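Catechol 1,2-dioxygenase (Pseudomonas putida, PDB 2AZQ) probably uses a bound ferric iron to split catechol with dioxygen between its two hydroxyl-bearing carbons, giving cis,cis-muconate in the beta-ketoadipate pathway. Local coordinates at residues V131-L135 against F281-S285; G230-L234 against A298-S302. One frame throughout, in Å; residues are numbered along the deposited sequence.

Contact 1: V131-L135 against F281-S285; sequences VVMFL and FAELS
Val132 and Ala282 open a short parallel beta ladder that shows how a sheet is zipped by backbone bonds and then sorted into faces by its side chains. Three hydrogen bonds zigzag across it: Ala282 N to Val132 O at 2.7 Å, in the carbonyl plane; Phe134 N to Ala282 O at 2.8 Å, with the donor well above the plane of the Ala282 carbonyl; and Leu284 N to Phe134 O at 2.9 Å. Ala282 and Phe134 thus each use both backbone polar atoms within the ladder.

The aromatic contact is a T-shaped, offset pair. Phe134 turns the CD1-CE1 edge of its ring toward the face of Phe281, the centroids lying 5.3 Å apart and the planes standing at 85°. In Phe281, CG sits between its own backbone N and carbonyl carbon (chi1 73°), a rotation that lays the ring beside the strand with one face turned to the Phe134 edge.

Aliphatic packing occupies the face of Met133, Ala282, Leu135 and Leu284. The two leucines run side by side, Leu135 CD1 touching Leu284 CG at 4.0 Å. At the start of the ladder Val131 CG1 reaches Ala282 CB at 4.1 Å.

Within the intradiol dioxygenase beta core, strand 186-192 pairs with the outer side of 132-140, and strand 259-265 with that of 281-289; Met133 and Leu284 also pack on Phe240 of strand 234-240.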
loop_
_atom_site.group_PDB
_atom_site.type_symbol
_atom_site.label_atom_id
_atom_site.label_comp_id
_atom_site.label_asym_id
_atom_site.label_seq_id
_atom_site.Cartn_x
_atom_site.Cartn_y
_atom_site.Cartn_z
ATOM N N VAL A 131 -4.702 -4.905 -37.537
ATOM C CA VAL A 131 -4.156 -5.895 -38.427
ATOM C C VAL A 131 -4.711 -7.195 -37.859
ATOM O O VAL A 131 -4.515 -7.473 -36.685
ATOM C CB VAL A 131 -2.606 -5.877 -38.329
ATOM C CG1 VAL A 131 -1.982 -7.078 -39.054
ATOM C CG2 VAL A 131 -2.099 -4.579 -38.888
ATOM N N VAL A 132 -5.447 -7.955 -38.670
ATOM C CA VAL A 132 -5.975 -9.242 -38.226
ATOM C C VAL A 132 -4.734 -10.061 -37.918
ATOM O O VAL A 132 -3.718 -9.949 -38.615
ATOM C CB VAL A 132 -6.766 -9.974 -39.349
ATOM C CG1 VAL A 132 -7.050 -11.423 -38.955
ATOM C CG2 VAL A 132 -8.065 -9.254 -39.616
ATOM N N MET A 133 -4.805 -10.854 -36.861
ATOM C CA MET A 133 -3.698 -11.704 -36.478
ATOM C C MET A 133 -4.226 -13.109 -36.392
ATOM O O MET A 133 -5.263 -13.326 -35.764
ATOM C CB MET A 133 -3.173 -11.328 -35.107
ATOM C CG MET A 133 -2.231 -12.379 -34.524
ATOM S SD MET A 133 -1.928 -12.131 -32.768
ATOM C CE MET A 133 -1.301 -10.533 -32.779
ATOM N N PHE A 134 -3.547 -14.057 -37.036
ATOM C CA PHE A 134 -3.970 -15.445 -36.957
ATOM C C PHE A 134 -3.000 -16.116 -36.045
ATOM O O PHE A 134 -1.797 -16.161 -36.324
ATOM C CB PHE A 134 -3.995 -16.127 -38.318
ATOM C CG PHE A 134 -5.146 -15.709 -39.153
ATOM C CD1 PHE A 134 -5.036 -14.647 -40.034
ATOM C CD2 PHE A 134 -6.393 -16.296 -38.958
ATOM C CE1 PHE A 134 -6.148 -14.171 -40.704
ATOM C CE2 PHE A 134 -7.508 -15.836 -39.613
ATOM C CZ PHE A 134 -7.391 -14.766 -40.493
ATOM N N LEU A 135 -3.547 -16.642 -34.956
ATOM C CA LEU A 135 -2.782 -17.290 -33.906
ATOM C C LEU A 135 -3.044 -18.785 -33.861
ATOM O O LEU A 135 -4.194 -19.201 -33.729
ATOM C CB LEU A 135 -3.198 -16.629 -32.597
ATOM C CG LEU A 135 -2.370 -16.726 -31.329
ATOM C CD1 LEU A 135 -0.877 -16.556 -31.633
ATOM C CD2 LEU A 135 -2.852 -15.613 -30.409
ATOM N N PHE A 281 -2.315 -8.983 -43.153
ATOM C CA PHE A 281 -2.709 -9.631 -41.914
ATOM C C PHE A 281 -1.486 -10.347 -41.348
ATOM O O PHE A 281 -0.507 -10.583 -42.063
ATOM C CB PHE A 281 -3.864 -10.600 -42.144
ATOM C CG PHE A 281 -3.482 -11.850 -42.844
ATOM C CD1 PHE A 281 -2.834 -12.867 -42.172
ATOM C CD2 PHE A 281 -3.769 -12.016 -44.181
ATOM C CE1 PHE A 281 -2.479 -14.029 -42.813
ATOM C CE2 PHE A 281 -3.414 -13.182 -44.832
ATOM C CZ PHE A 281 -2.764 -14.195 -44.138
ATOM N N ALA A 282 -1.527 -10.667 -40.057
ATOM C CA ALA A 282 -0.394 -11.307 -39.413
ATOM C C ALA A 282 -0.684 -12.754 -39.173
ATOM O O ALA A 282 -1.841 -13.157 -39.117
ATOM C CB ALA A 282 -0.076 -10.607 -38.101
ATOM N N GLU A 283 0.388 -13.530 -39.074
ATOM C CA GLU A 283 0.310 -14.962 -38.805
ATOM C C GLU A 283 1.389 -15.279 -37.817
ATOM O O GLU A 283 2.534 -14.855 -37.962
ATOM C CB GLU A 283 0.521 -15.797 -40.058
ATOM C CG GLU A 283 -0.615 -15.677 -41.029
ATOM C CD GLU A 283 -0.486 -16.629 -42.189
ATOM O OE1 GLU A 283 -1.352 -16.563 -43.089
ATOM O OE2 GLU A 283 0.470 -17.442 -42.200
ATOM N N LEU A 284 1.016 -16.035 -36.807
ATOM C CA LEU A 284 1.936 -16.383 -35.754
ATOM C C LEU A 284 1.606 -17.787 -35.232
ATOM O O LEU A 284 0.442 -18.131 -34.949
ATOM C CB LEU A 284 1.837 -15.305 -34.660
ATOM C CG LEU A 284 2.553 -15.465 -33.313
ATOM C CD1 LEU A 284 4.032 -15.792 -33.502
ATOM C CD2 LEU A 284 2.380 -14.180 -32.530
ATOM N N SER A 285 2.628 -18.625 -35.150
ATOM C CA SER A 285 2.410 -19.979 -34.660
ATOM C C SER A 285 3.356 -20.207 -33.499
ATOM O O SER A 285 4.540 -19.888 -33.561
ATOM C CB SER A 285 2.662 -21.008 -35.754
ATOM O OG SER A 285 4.031 -21.030 -36.088
#

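Contact 2: G230-L234 against A298-S302; sequences GHRHL and AEARS. Unlike the reference sequence in segment 298-302: Ala300 (reference Glu).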
loop_
_atom_site.group_PDB
_atom_site.type_symbol
_atom_site.label_atom_id
_atom_site.label_comp_id
_atom_site.label_asym_id
_atom_site.label_seq_id
_atom_site.Cartn_x
_atom_site.Cartn_y
_atom_site.Cartn_z
ATOM N N GLY A 230 -3.926 -33.557 -15.464
ATOM C CA GLY A 230 -2.713 -34.342 -15.264
ATOM C C GLY A 230 -1.423 -33.695 -15.737
ATOM O O GLY A 230 -0.411 -34.365 -15.987
ATOM N N HIS A 231 -1.452 -32.373 -15.862
ATOM C CA HIS A 231 -0.270 -31.650 -16.294
ATOM C C HIS A 231 -0.062 -30.389 -15.435
ATOM O O HIS A 231 -0.975 -29.937 -14.738
ATOM C CB HIS A 231 -0.365 -31.400 -17.817
ATOM C CG HIS A 231 -0.260 -32.666 -18.632
ATOM N ND1 HIS A 231 0.917 -33.388 -18.745
ATOM C CD2 HIS A 231 -1.200 -33.381 -19.304
ATOM C CE1 HIS A 231 0.697 -34.487 -19.450
ATOM N NE2 HIS A 231 -0.579 -34.507 -19.803
ATOM N N ARG A 232 1.160 -29.870 -15.428
ATOM C CA ARG A 232 1.468 -28.707 -14.615
ATOM C C ARG A 232 1.050 -27.399 -15.292
ATOM O O ARG A 232 1.429 -27.114 -16.426
ATOM C CB ARG A 232 2.961 -28.709 -14.295
ATOM C CG ARG A 232 3.410 -27.623 -13.334
ATOM C CD ARG A 232 4.903 -27.700 -13.025
ATOM N NE ARG A 232 5.309 -26.688 -12.051
ATOM C CZ ARG A 232 6.574 -26.397 -11.757
ATOM N NH1 ARG A 232 7.569 -27.039 -12.359
ATOM N NH2 ARG A 232 6.848 -25.448 -10.875
ATOM N N HIS A 233 0.256 -26.618 -14.568
ATOM C CA HIS A 233 -0.270 -25.346 -15.017
ATOM C C HIS A 233 0.871 -24.399 -15.363
ATOM O O HIS A 233 1.844 -24.302 -14.610
ATOM C CB HIS A 233 -1.129 -24.769 -13.904
ATOM C CG HIS A 233 -1.730 -23.435 -14.222
ATOM N ND1 HIS A 233 -3.056 -23.281 -14.572
ATOM C CD2 HIS A 233 -1.184 -22.192 -14.232
ATOM C CE1 HIS A 233 -3.302 -22.000 -14.780
ATOM N NE2 HIS A 233 -2.183 -21.318 -14.581
ATOM N N LEU A 234 0.750 -23.684 -16.485
ATOM C CA LEU A 234 1.805 -22.757 -16.939
ATOM C C LEU A 234 1.275 -21.346 -17.232
ATOM O O LEU A 234 0.236 -21.184 -17.864
ATOM C CB LEU A 234 2.501 -23.365 -18.169
ATOM C CG LEU A 234 3.585 -22.811 -19.113
ATOM C CD1 LEU A 234 2.981 -21.882 -20.119
ATOM C CD2 LEU A 234 4.712 -22.174 -18.348
ATOM N N ALA A 298 -0.359 -29.136 -8.974
ATOM C CA ALA A 298 0.231 -28.878 -10.276
ATOM C C ALA A 298 -0.639 -28.001 -11.176
ATOM O O ALA A 298 -0.145 -26.980 -11.650
ATOM C CB ALA A 298 0.558 -30.180 -10.956
ATOM N N GLU A 299 -1.891 -28.383 -11.455
ATOM C CA GLU A 299 -2.744 -27.484 -12.250
ATOM C C GLU A 299 -3.634 -26.858 -11.244
ATOM O O GLU A 299 -4.470 -27.544 -10.674
ATOM C CB GLU A 299 -3.651 -28.185 -13.269
ATOM C CG GLU A 299 -4.525 -27.184 -14.106
ATOM C CD GLU A 299 -6.021 -26.987 -13.635
ATOM O OE1 GLU A 299 -6.743 -26.109 -14.201
ATOM O OE2 GLU A 299 -6.489 -27.715 -12.723
ATOM N N ALA A 300 -3.476 -25.573 -10.986
ATOM C CA ALA A 300 -4.360 -24.986 -10.010
ATOM C C ALA A 300 -4.270 -23.488 -9.897
ATOM O O ALA A 300 -4.983 -22.888 -9.074
ATOM C CB ALA A 300 -4.127 -25.628 -8.642
ATOM N N ARG A 301 -3.424 -22.859 -10.702
ATOM C CA ARG A 301 -3.336 -21.412 -10.591
ATOM C C ARG A 301 -2.997 -21.036 -9.141
ATOM O O ARG A 301 -3.363 -21.730 -8.186
ATOM C CB ARG A 301 -4.692 -20.770 -10.915
ATOM C CG ARG A 301 -4.801 -19.955 -12.185
ATOM C CD ARG A 301 -6.127 -19.210 -12.135
ATOM N NE ARG A 301 -7.029 -19.539 -13.229
ATOM C CZ ARG A 301 -8.303 -19.152 -13.275
ATOM N NH1 ARG A 301 -8.822 -18.422 -12.282
ATOM N NH2 ARG A 301 -9.064 -19.480 -14.320
ATOM N N SER A 302 -2.308 -19.919 -8.975
ATOM C CA SER A 302 -1.994 -19.460 -7.643
ATOM C C SER A 302 -3.355 -19.047 -7.095
ATOM O O SER A 302 -4.341 -19.000 -7.839
ATOM C CB SER A 302 -1.088 -18.236 -7.716
ATOM O OG SER A 302 -1.789 -17.155 -8.289
#
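Arg232 and His233 run beside Ala298 and Glu299 with CA atoms 4.5 and 4.3 Å apart, joined by one backbone hydrogen bond from His233 N to Ala298 O at 3.0 Å, whose donor stands 50° out of the carbonyl plane. The motif is a beta-hairpin connection, between the antiparallel strands 217-227 and 234-240, met by the irregular chain that follows the last strand; it illustrates how a tail can be fastened to a core without adding a strand.

His233 is the central side chain. Its CG lies anti to the backbone N (chi1 179°), and the ring extends along the tail, where the backbone N of Arg301 sits 3.9 Å above the ring centre. Glu299 comes to the edge instead, CG being 4.2 Å from His233 ND1. Its OE1 stays 4.7 Å from that nitrogen, too far for a bond. Beyond the two segments, Phe225 of strand 217-227 also meets this ring.

Arg232 contributes the base of its side chain and its backbone, with CA 4.0 Å from Ala298 CB, while its extended chain carries the guanidinium off to a salt bridge with Asp92. The guanidinium of Arg301 is turned 65° from the imidazole plane; the methylene carbon CG of Arg301 makes the touch, 3.6 Å from His233 CE1.

In the fold
Contacts 1 and 2 join different parts of one catalytic beta domain: their centres are 28 Å apart and their nearest atoms about 13 Å, with no direct touch. Their segments alternate along the chain. Strand 234-240 connects them, beginning at the hairpin connection of contact 2 and bringing Ile238 and Phe240 against Leu284 of contact 1. Its partner, strand 217-227, carries the iron ligands His221 and His223. The side chain of Leu284 lies about 9 Å from that of His221, while those of Leu135 and His233 lie about 10 and 11 Å from that of His223. Both contacts therefore stand outside the first coordination shell; the side chain of Met133 is about 13 Å from the bound Fe(III) ion.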